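Local coordinates for protein type I polyketide synthase PikAII (Streptomyces venezuelae, PDB 3QP9) that belongs to a modular polyketide assembly line, in which this C2-type ketoreductase domain probably epimerises the substituent-bearing carbon of chain intermediates, at residues R231-A236 / T507-L512; D26-R31 / I488-W493; L279-T284 / A317-C322. All coordinates share one frame; numbering follows the deposited sequence.

Interaction 1 (R231-A236 / T507-L512)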
loop_
_atom_site.group_PDB
_atom_site.type_symbol
_atom_site.label_atom_id
_atom_site.label_comp_id
_atom_site.label_asym_id
_atom_site.label_seq_id
_atom_site.Cartn_x
_atom_site.Cartn_y
_atom_site.Cartn_z
ATOM N N ARG A 231 -0.972 13.540 5.357
ATOM C CA ARG A 231 -1.815 12.687 4.506
ATOM C C ARG A 231 -3.323 12.841 4.735
ATOM O O ARG A 231 -3.835 12.818 5.912
ATOM C CB ARG A 231 -1.395 11.226 4.708
ATOM C CG ARG A 231 -1.975 10.221 3.637
ATOM C CD ARG A 231 -1.024 8.958 3.634
ATOM N NE ARG A 231 -1.597 7.905 2.738
ATOM C CZ ARG A 231 -2.558 7.034 3.072
ATOM N NH1 ARG A 231 -2.956 6.108 2.163
ATOM N NH2 ARG A 231 -3.234 7.138 4.208
ATOM N N ARG A 232 -4.041 12.972 3.646
ATOM C CA ARG A 232 -5.504 13.235 3.710
ATOM C C ARG A 232 -6.195 12.406 2.641
ATOM O O ARG A 232 -5.718 12.385 1.505
ATOM C CB ARG A 232 -5.740 14.778 3.376
ATOM C CG ARG A 232 -5.286 15.743 4.469
ATOM C CD ARG A 232 -6.086 15.467 5.818
ATOM N NE ARG A 232 -5.763 16.520 6.816
ATOM C CZ ARG A 232 -4.776 16.420 7.689
ATOM N NH1 ARG A 232 -4.560 17.371 8.572
ATOM N NH2 ARG A 232 -4.004 15.336 7.664
ATOM N N LEU A 233 -7.306 11.757 2.954
ATOM C CA LEU A 233 -8.226 11.225 1.931
ATOM C C LEU A 233 -9.265 12.259 1.578
ATOM O O LEU A 233 -9.960 12.759 2.445
ATOM C CB LEU A 233 -8.879 9.948 2.471
ATOM C CG LEU A 233 -9.817 9.301 1.446
ATOM C CD1 LEU A 233 -8.818 8.560 0.501
ATOM C CD2 LEU A 233 -10.693 8.320 2.253
ATOM N N VAL A 234 -9.306 12.687 0.318
ATOM C CA VAL A 234 -10.260 13.666 -0.101
ATOM C C VAL A 234 -11.104 13.168 -1.286
ATOM O O VAL A 234 -10.738 12.224 -2.013
ATOM C CB VAL A 234 -9.549 15.041 -0.517
ATOM C CG1 VAL A 234 -8.746 15.643 0.749
ATOM C CG2 VAL A 234 -8.708 14.816 -1.719
ATOM N N ARG A 235 -12.215 13.844 -1.565
ATOM C CA ARG A 235 -12.971 13.494 -2.788
ATOM C C ARG A 235 -12.197 13.868 -4.016
ATOM O O ARG A 235 -11.537 14.922 -4.082
ATOM C CB ARG A 235 -14.317 14.257 -2.874
ATOM C CG ARG A 235 -15.333 13.609 -2.024
ATOM C CD ARG A 235 -16.757 14.100 -2.213
ATOM N NE ARG A 235 -17.519 13.467 -1.137
ATOM C CZ ARG A 235 -18.000 12.234 -1.169
ATOM N NH1 ARG A 235 -18.659 11.740 -0.094
ATOM N NH2 ARG A 235 -17.839 11.512 -2.273
ATOM N N ALA A 236 -12.237 12.988 -4.979
ATOM C CA ALA A 236 -11.633 13.227 -6.270
ATOM C C ALA A 236 -12.722 13.337 -7.335
ATOM O O ALA A 236 -12.750 12.562 -8.273
ATOM C CB ALA A 236 -10.657 12.097 -6.621
ATOM N N THR A 507 -6.342 12.085 11.684
ATOM C CA THR A 507 -6.684 13.289 10.905
ATOM C C THR A 507 -6.800 12.975 9.424
ATOM O O THR A 507 -6.993 13.884 8.553
ATOM C CB THR A 507 -5.581 14.331 11.013
ATOM O OG1 THR A 507 -4.322 13.708 10.665
ATOM C CG2 THR A 507 -5.473 14.986 12.426
ATOM N N LEU A 508 -6.716 11.705 9.053
ATOM C CA LEU A 508 -6.819 11.301 7.652
ATOM C C LEU A 508 -8.112 11.778 6.961
ATOM O O LEU A 508 -8.136 12.096 5.764
ATOM C CB LEU A 508 -6.710 9.743 7.549
ATOM C CG LEU A 508 -6.596 9.278 6.104
ATOM C CD1 LEU A 508 -5.277 9.728 5.248
ATOM C CD2 LEU A 508 -6.942 7.815 5.896
ATOM N N LEU A 509 -9.205 11.832 7.705
ATOM C CA LEU A 509 -10.489 12.232 7.112
ATOM C C LEU A 509 -10.850 13.706 7.456
ATOM O O LEU A 509 -11.987 14.090 7.292
ATOM C CB LEU A 509 -11.583 11.301 7.759
ATOM C CG LEU A 509 -11.299 9.830 7.649
ATOM C CD1 LEU A 509 -12.430 8.963 8.251
ATOM C CD2 LEU A 509 -11.087 9.510 6.082
ATOM N N ALA A 510 -9.896 14.522 7.895
ATOM C CA ALA A 510 -10.163 15.888 8.379
ATOM C C ALA A 510 -10.664 16.778 7.279
ATOM O O ALA A 510 -11.351 17.749 7.547
ATOM C CB ALA A 510 -8.872 16.493 9.028
ATOM N N ASP A 511 -10.298 16.443 6.051
ATOM C CA ASP A 511 -10.568 17.337 4.932
ATOM C C ASP A 511 -11.639 16.705 3.964
ATOM O O ASP A 511 -11.739 16.983 2.774
ATOM C CB ASP A 511 -9.235 17.738 4.248
ATOM C CG ASP A 511 -8.262 18.591 5.186
ATOM O OD1 ASP A 511 -8.567 19.025 6.326
ATOM O OD2 ASP A 511 -7.132 18.793 4.729
ATOM N N LEU A 512 -12.426 15.793 4.488
ATOM C CA LEU A 512 -13.478 15.204 3.727
ATOM C C LEU A 512 -14.818 15.519 4.417
ATOM O O LEU A 512 -15.158 14.903 5.427
ATOM C CB LEU A 512 -13.234 13.682 3.657
ATOM C CG LEU A 512 -14.168 12.782 2.852
ATOM C CD1 LEU A 512 -14.138 13.383 1.501
ATOM C CD2 LEU A 512 -13.556 11.352 2.782
HETATM O O HOH W 1 -3.263 11.394 8.348
HETATM O O HOH W 2 -6.696 19.282 8.107
HETATM O O HOH W 3 -9.183 14.356 4.651
HETATM O O HOH W 4 -12.888 16.135 0.190
#

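Interaction 2 (D26-R31 / I488-W493)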
loop_
_atom_site.group_PDB
_atom_site.type_symbol
_atom_site.label_atom_id
_atom_site.label_comp_id
_atom_site.label_asym_id
_atom_site.label_seq_id
_atom_site.Cartn_x
_atom_site.Cartn_y
_atom_site.Cartn_z
ATOM N N ASP A 26 -19.953 8.532 -9.299
ATOM C CA ASP A 26 -19.020 9.639 -9.273
ATOM C C ASP A 26 -18.824 10.103 -7.821
ATOM O O ASP A 26 -17.880 10.798 -7.499
ATOM C CB ASP A 26 -19.387 10.748 -10.261
ATOM C CG ASP A 26 -18.154 11.289 -10.966
ATOM O OD1 ASP A 26 -17.902 10.926 -12.167
ATOM O OD2 ASP A 26 -17.397 12.024 -10.285
ATOM N N SER A 27 -19.694 9.678 -6.923
ATOM C CA SER A 27 -19.474 9.994 -5.533
ATOM C C SER A 27 -18.690 8.854 -4.888
ATOM O O SER A 27 -18.476 8.876 -3.708
ATOM C CB SER A 27 -20.797 10.218 -4.778
ATOM O OG SER A 27 -21.504 8.970 -4.786
ATOM N N TRP A 28 -18.208 7.882 -5.663
ATOM C CA TRP A 28 -17.303 6.848 -5.098
ATOM C C TRP A 28 -15.802 7.180 -5.284
ATOM O O TRP A 28 -14.984 6.389 -4.863
ATOM C CB TRP A 28 -17.541 5.467 -5.767
ATOM C CG TRP A 28 -18.915 4.913 -5.622
ATOM C CD1 TRP A 28 -19.934 5.398 -4.873
ATOM C CD2 TRP A 28 -19.373 3.687 -6.180
ATOM N NE1 TRP A 28 -21.038 4.595 -5.030
ATOM C CE2 TRP A 28 -20.701 3.505 -5.765
ATOM C CE3 TRP A 28 -18.805 2.747 -7.048
ATOM C CZ2 TRP A 28 -21.482 2.379 -6.154
ATOM C CZ3 TRP A 28 -19.578 1.618 -7.417
ATOM C CH2 TRP A 28 -20.899 1.454 -6.943
ATOM N N ARG A 29 -15.458 8.275 -5.990
ATOM C CA ARG A 29 -14.049 8.576 -6.249
ATOM C C ARG A 29 -13.354 9.379 -5.167
ATOM O O ARG A 29 -13.831 10.432 -4.777
ATOM C CB ARG A 29 -13.905 9.335 -7.616
ATOM C CG ARG A 29 -14.428 8.597 -8.790
ATOM C CD ARG A 29 -14.491 9.613 -10.058
ATOM N NE ARG A 29 -13.235 10.374 -10.132
ATOM C CZ ARG A 29 -12.090 9.896 -10.643
ATOM N NH1 ARG A 29 -10.999 10.660 -10.680
ATOM N NH2 ARG A 29 -12.053 8.703 -11.259
ATOM N N TYR A 30 -12.229 8.833 -4.611
ATOM C CA TYR A 30 -11.428 9.496 -3.560
ATOM C C TYR A 30 -10.025 9.461 -3.987
ATOM O O TYR A 30 -9.674 8.657 -4.892
ATOM C CB TYR A 30 -11.555 8.794 -2.168
ATOM C CG TYR A 30 -13.004 8.797 -1.728
ATOM C CD1 TYR A 30 -13.869 7.787 -2.147
ATOM C CD2 TYR A 30 -13.532 9.881 -1.078
ATOM C CE1 TYR A 30 -15.260 7.781 -1.806
ATOM C CE2 TYR A 30 -14.937 9.874 -0.672
ATOM C CZ TYR A 30 -15.750 8.830 -1.096
ATOM O OH TYR A 30 -17.063 8.860 -0.737
ATOM N N ARG A 31 -9.180 10.281 -3.372
ATOM C CA ARG A 31 -7.743 10.078 -3.654
ATOM C C ARG A 31 -6.996 10.536 -2.484
ATOM O O ARG A 31 -7.533 11.298 -1.628
ATOM C CB ARG A 31 -7.341 10.951 -4.891
ATOM C CG ARG A 31 -7.706 12.494 -4.749
ATOM C CD ARG A 31 -6.880 13.514 -5.683
ATOM N NE ARG A 31 -7.771 14.601 -6.058
ATOM C CZ ARG A 31 -7.882 15.800 -5.493
ATOM N NH1 ARG A 31 -8.807 16.621 -5.957
ATOM N NH2 ARG A 31 -7.091 16.225 -4.532
ATOM N N ILE A 488 -11.868 3.801 -5.215
ATOM C CA ILE A 488 -13.259 3.730 -5.606
ATOM C C ILE A 488 -13.934 2.954 -4.471
ATOM O O ILE A 488 -13.694 1.786 -4.310
ATOM C CB ILE A 488 -13.377 2.994 -6.878
ATOM C CG1 ILE A 488 -12.569 3.790 -7.940
ATOM C CG2 ILE A 488 -14.940 2.960 -7.333
ATOM C CD1 ILE A 488 -12.701 3.202 -9.307
ATOM N N ALA A 489 -14.837 3.605 -3.770
ATOM C CA ALA A 489 -15.472 2.979 -2.631
ATOM C C ALA A 489 -16.843 3.649 -2.345
ATOM O O ALA A 489 -17.021 4.846 -2.606
ATOM C CB ALA A 489 -14.505 3.077 -1.429
ATOM N N ASP A 490 -17.833 2.858 -1.923
ATOM C CA ASP A 490 -19.163 3.356 -1.629
ATOM C C ASP A 490 -19.203 3.374 -0.112
ATOM O O ASP A 490 -19.337 2.309 0.508
ATOM C CB ASP A 490 -20.235 2.380 -2.225
ATOM C CG ASP A 490 -21.665 2.898 -2.013
ATOM O OD1 ASP A 490 -21.826 3.896 -1.275
ATOM O OD2 ASP A 490 -22.629 2.348 -2.586
ATOM N N VAL A 491 -19.067 4.574 0.473
ATOM C CA VAL A 491 -18.867 4.759 1.889
ATOM C C VAL A 491 -19.973 5.708 2.420
ATOM O O VAL A 491 -20.203 6.787 1.849
ATOM C CB VAL A 491 -17.461 5.384 2.182
ATOM C CG1 VAL A 491 -17.176 5.262 3.704
ATOM C CG2 VAL A 491 -16.320 4.683 1.410
ATOM N N ASP A 492 -20.722 5.267 3.433
ATOM C CA ASP A 492 -21.534 6.172 4.259
ATOM C C ASP A 492 -20.600 6.668 5.375
ATOM O O ASP A 492 -20.414 5.994 6.374
ATOM C CB ASP A 492 -22.745 5.415 4.852
ATOM C CG ASP A 492 -23.534 6.230 5.880
ATOM O OD1 ASP A 492 -23.371 7.472 6.085
ATOM O OD2 ASP A 492 -24.337 5.574 6.555
ATOM N N TRP A 493 -20.056 7.868 5.183
ATOM C CA TRP A 493 -19.116 8.466 6.124
ATOM C C TRP A 493 -19.679 8.717 7.529
ATOM O O TRP A 493 -18.938 8.712 8.480
ATOM C CB TRP A 493 -18.509 9.769 5.503
ATOM C CG TRP A 493 -17.719 9.436 4.259
ATOM C CD1 TRP A 493 -18.058 9.665 2.961
ATOM C CD2 TRP A 493 -16.473 8.735 4.229
ATOM N NE1 TRP A 493 -17.087 9.205 2.122
ATOM C CE2 TRP A 493 -16.098 8.616 2.870
ATOM C CE3 TRP A 493 -15.596 8.257 5.238
ATOM C CZ2 TRP A 493 -14.911 7.971 2.469
ATOM C CZ3 TRP A 493 -14.389 7.614 4.831
ATOM C CH2 TRP A 493 -14.058 7.512 3.477
HETATM O O HOH W 5 -18.467 6.652 -1.526
HETATM O O HOH W 6 -24.006 4.277 -4.000
#

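Interaction 3 (L279-T284 / A317-C322)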
loop_
_atom_site.group_PDB
_atom_site.type_symbol
_atom_site.label_atom_id
_atom_site.label_comp_id
_atom_site.label_asym_id
_atom_site.label_seq_id
_atom_site.Cartn_x
_atom_site.Cartn_y
_atom_site.Cartn_z
ATOM N N LEU A 279 -8.560 -10.900 -26.343
ATOM C CA LEU A 279 -8.410 -11.005 -24.921
ATOM C C LEU A 279 -7.477 -12.176 -24.570
ATOM O O LEU A 279 -7.545 -13.252 -25.151
ATOM C CB LEU A 279 -9.779 -11.204 -24.231
ATOM C CG LEU A 279 -10.652 -9.941 -24.225
ATOM C CD1 LEU A 279 -12.127 -10.244 -23.740
ATOM C CD2 LEU A 279 -9.962 -8.829 -23.358
ATOM N N LEU A 280 -6.601 -11.942 -23.598
ATOM C CA LEU A 280 -5.740 -12.990 -23.142
ATOM C C LEU A 280 -6.111 -13.154 -21.679
ATOM O O LEU A 280 -6.052 -12.207 -20.942
ATOM C CB LEU A 280 -4.257 -12.584 -23.298
ATOM C CG LEU A 280 -3.299 -13.629 -22.652
ATOM C CD1 LEU A 280 -3.534 -15.019 -23.261
ATOM C CD2 LEU A 280 -1.940 -13.159 -22.960
ATOM N N LEU A 281 -6.513 -14.340 -21.282
ATOM C CA LEU A 281 -7.077 -14.547 -19.962
ATOM C C LEU A 281 -6.110 -15.453 -19.218
ATOM O O LEU A 281 -5.883 -16.579 -19.655
ATOM C CB LEU A 281 -8.441 -15.265 -20.044
ATOM C CG LEU A 281 -9.500 -14.549 -20.879
ATOM C CD1 LEU A 281 -10.710 -15.332 -20.784
ATOM C CD2 LEU A 281 -9.742 -13.138 -20.339
ATOM N N HIS A 282 -5.568 -14.981 -18.087
ATOM C CA HIS A 282 -4.644 -15.801 -17.268
ATOM C C HIS A 282 -5.434 -16.321 -16.085
ATOM O O HIS A 282 -6.315 -15.584 -15.542
ATOM C CB HIS A 282 -3.445 -14.977 -16.807
ATOM C CG HIS A 282 -2.825 -15.498 -15.560
ATOM N ND1 HIS A 282 -3.408 -15.327 -14.318
ATOM C CD2 HIS A 282 -1.758 -16.300 -15.376
ATOM C CE1 HIS A 282 -2.674 -15.945 -13.410
ATOM N NE2 HIS A 282 -1.662 -16.537 -14.032
ATOM N N THR A 283 -5.206 -17.593 -15.744
ATOM C CA THR A 283 -5.734 -18.170 -14.511
ATOM C C THR A 283 -4.655 -18.718 -13.619
ATOM O O THR A 283 -3.645 -19.240 -14.074
ATOM C CB THR A 283 -6.798 -19.282 -14.666
ATOM O OG1 THR A 283 -6.191 -20.460 -15.220
ATOM C CG2 THR A 283 -7.941 -18.786 -15.542
ATOM N N THR A 284 -4.908 -18.583 -12.334
ATOM C CA THR A 284 -3.951 -18.958 -11.314
ATOM C C THR A 284 -4.014 -20.455 -11.194
ATOM O O THR A 284 -5.114 -21.019 -11.146
ATOM C CB THR A 284 -4.350 -18.318 -10.009
ATOM O OG1 THR A 284 -4.822 -16.986 -10.283
ATOM C CG2 THR A 284 -3.147 -18.260 -9.053
ATOM N N ALA A 317 -10.786 -14.748 -27.403
ATOM C CA ALA A 317 -10.087 -14.884 -26.134
ATOM C C ALA A 317 -9.389 -16.256 -26.129
ATOM O O ALA A 317 -9.899 -17.260 -26.631
ATOM C CB ALA A 317 -11.003 -14.793 -24.962
ATOM N N THR A 318 -8.220 -16.254 -25.543
ATOM C CA THR A 318 -7.503 -17.460 -25.305
ATOM C C THR A 318 -7.162 -17.518 -23.813
ATOM O O THR A 318 -7.160 -16.491 -23.132
ATOM C CB THR A 318 -6.358 -17.395 -26.255
ATOM O OG1 THR A 318 -6.385 -18.523 -27.134
ATOM C CG2 THR A 318 -5.024 -17.069 -25.681
ATOM N N VAL A 319 -6.938 -18.724 -23.288
ATOM C CA VAL A 319 -6.766 -18.880 -21.838
ATOM C C VAL A 319 -5.405 -19.498 -21.598
ATOM O O VAL A 319 -5.096 -20.478 -22.257
ATOM C CB VAL A 319 -7.812 -19.805 -21.214
ATOM C CG1 VAL A 319 -7.500 -20.042 -19.740
ATOM C CG2 VAL A 319 -9.209 -19.252 -21.391
ATOM N N VAL A 320 -4.607 -18.915 -20.682
ATOM C CA VAL A 320 -3.289 -19.444 -20.336
ATOM C C VAL A 320 -3.172 -19.620 -18.789
ATOM O O VAL A 320 -3.812 -18.906 -18.010
ATOM C CB VAL A 320 -2.127 -18.550 -20.870
ATOM C CG1 VAL A 320 -0.805 -19.069 -20.320
ATOM C CG2 VAL A 320 -2.042 -18.589 -22.384
ATOM N N THR A 321 -2.380 -20.587 -18.349
ATOM C CA THR A 321 -2.265 -20.859 -16.930
ATOM C C THR A 321 -0.814 -20.965 -16.514
ATOM O O THR A 321 -0.078 -21.788 -17.028
ATOM C CB THR A 321 -3.009 -22.172 -16.570
ATOM O OG1 THR A 321 -4.338 -22.097 -17.101
ATOM C CG2 THR A 321 -3.074 -22.367 -15.053
ATOM N N CYS A 322 -0.414 -20.156 -15.542
ATOM C CA CYS A 322 0.958 -20.193 -14.983
ATOM C C CYS A 322 1.056 -19.256 -13.782
ATOM O O CYS A 322 0.132 -18.457 -13.527
ATOM C CB CYS A 322 2.004 -19.812 -16.000
ATOM S SG CYS A 322 1.769 -18.097 -16.501
#

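Interaction 1 (R231-A236 / T507-L512)
Arg-232 and Leu-233 on strand 227-235 are met by two overlapping type I beta turns, 507-510 and 509-512, which reach the same strand edge that bonds to Gln-220 at Arg-231, two residues on at Leu-233. The example illustrates how a turn can cover a strand without becoming one. A single backbone bond, Leu-233 N to Leu-508 O at 2.9 Å, fixes the alignment, and a water held by both carbonyls, Leu-233 O and Leu-508 O, and by Asp-511 N fills in beside it. The Arg-232 chain starts away from the turns, but a bend about CB-CG (chi2 -61°) brings one guanidinium face against Thr-507 O, which lies 3.1 Å from its plane and offset toward the rim. Its NE forms a salt bridge to Asp-511 OD2 at 3.4 Å whose hydrogen bond is weak, with the two flat groups turned 63° apart; a second water joins NH1 to Asp-511 OD1. Rotation of the group is further limited because NH2 donates in its own plane to Arg-231 O, and NH1 has a stronger partner in Glu-218. The apolar side chains line up differently. Leu-233 and Leu-509 run side by side, their CD2 atoms 4.0 Å apart, with Trp-407 and Trp-493 packed against Leu-233. Leu-512 instead meets the Arg-235 chain at about a right angle, its CD1 resting 3.7 Å from Arg-235 CG.

Interaction 2 (D26-R31 / I488-W493)
Trp-28 and Ala-489 meet where strand 29-36 begins and strand 485-488 ends, just past an antiparallel, non-hydrogen-bonded bridge between Arg-29 and Ile-488. The touching parts run 103° apart, so past this bridge the contact passes largely to side chains. Ala-489 N donates to Trp-28 O at 3.0 Å, in the carbonyl plane and on a lone pair. The Trp-28 indole then reaches along the departing chain. Asp-490 CB sits over one face of its five-membered ring, 3.9 Å from the centroid, as a CH-pi contact, while Ile-488 CG2 touches CE3 at the ring edge. The Asp-490 carboxylate lies over the NE1 rim of the indole, its plane 26° from that of the ring, and a water joins OD2 to Trp-28 NE1. Tyr-30 makes the second aromatic contact: the Trp-493 six-membered ring presents its edge to the Tyr-30 face in an offset edge-to-face pair, planes 72° apart, with CZ2 3.7 Å from Tyr-30 CE2. The phenol oxygen of Tyr-30 accepts from Trp-493 NE1 at 2.9 Å. Between the two aromatic contacts, one water has four partners: it donates to Ser-27 O and Ala-489 O and accepts from Val-491 N and Tyr-30 OH.

The next shell packs on these rings. Thr-470 of helix 468-481 lies against Trp-28, and Arg-235 of strand 227-235 against Trp-493. Trp-493 opens helix 493-501, which Asp-492 caps at its N-terminus, and Val-491 CG1 sits over the centre of one Trp-493 face, 3.4 Å above the ring plane.

Interaction 3 (L279-T284 / A317-C322)
Two neighbouring parallel strands of the Rossmann-fold ketoreductase domain, 278-283 and 316-321, pair here, the second being the outermost strand at this end. The staggered bonding of parallel strands runs from Thr-318 N to Leu-279 O, Leu-281 N to Thr-318 O, Val-320 N to Leu-281 O and Thr-283 N to Val-320 O. The bond from Val-320 N to Leu-281 O, 2.9 Å long, is one of the straighter ones. CA-H groups of Ala-317 and Val-319 lean on the same carbonyls, Leu-279 O and Leu-281 O, so each of these oxygens has two neighbours across the pair.

The side chains separate by face. Leu-279, Leu-281, Ala-317 and Val-319 point to one side, where Leu-281 CD1 lies 4.2 Å from Val-319 CG2; Leu-306 and Leu-310 of helix 304-313 pack on Leu-281, and Leu-310 also on Ala-317. On the other, the trans first torsion of Leu-280 (chi1 173°) carries CD1 across to Thr-318 CG2 at 3.5 Å and to Val-320 CG2, while Leu-333 of helix 327-335 packs on Leu-280.

Toward the carboxyl end the contacts become polar. The His-282 ring brings its edge to the backbone just beyond the partner strand: NE2 donates to Cys-322 O at 2.7 Å, with the oxygen near the ring plane, while ND1 has a weak bond with Gly-258 N. The imidazole thus spans from the loop after strand 253-256 to the loop after strand 316-321. Cys-322 SG stands at the ring edge, 4.1 Å from CD2. On the sheet face of Leu-279 and Leu-281, Thr-321 OG1 donates to Thr-283 OG1 at 3.1 Å. Two adjacent parallel strands connected through a helix, here 304-313, form the beta-alpha-beta unit of the Rossmann fold.

Interactions 1 and 2 lie side by side, centres about 12 Å apart, and share a framework: strands 227-235 and 29-36 are neighbours, joined by Val-234 O to Arg-31 N, and Trp-493 packs on residues of both. Interaction 3 stands well away, its centre about 39 Å from that of interaction 1 and 31 Å from that of interaction 2. The chemistry differs with each place in the fold. At 231-236/507-512, partly buried, charged groups and waters do much of the joining; at 26-31/488-493, the most buried, aromatic side chains pack beside a water held by backbone atoms and one phenol; at 279-284/317-322, on an outermost strand, regular backbone bonding dominates, with aliphatic side chains along the middle and polar ones at the carboxyl ends.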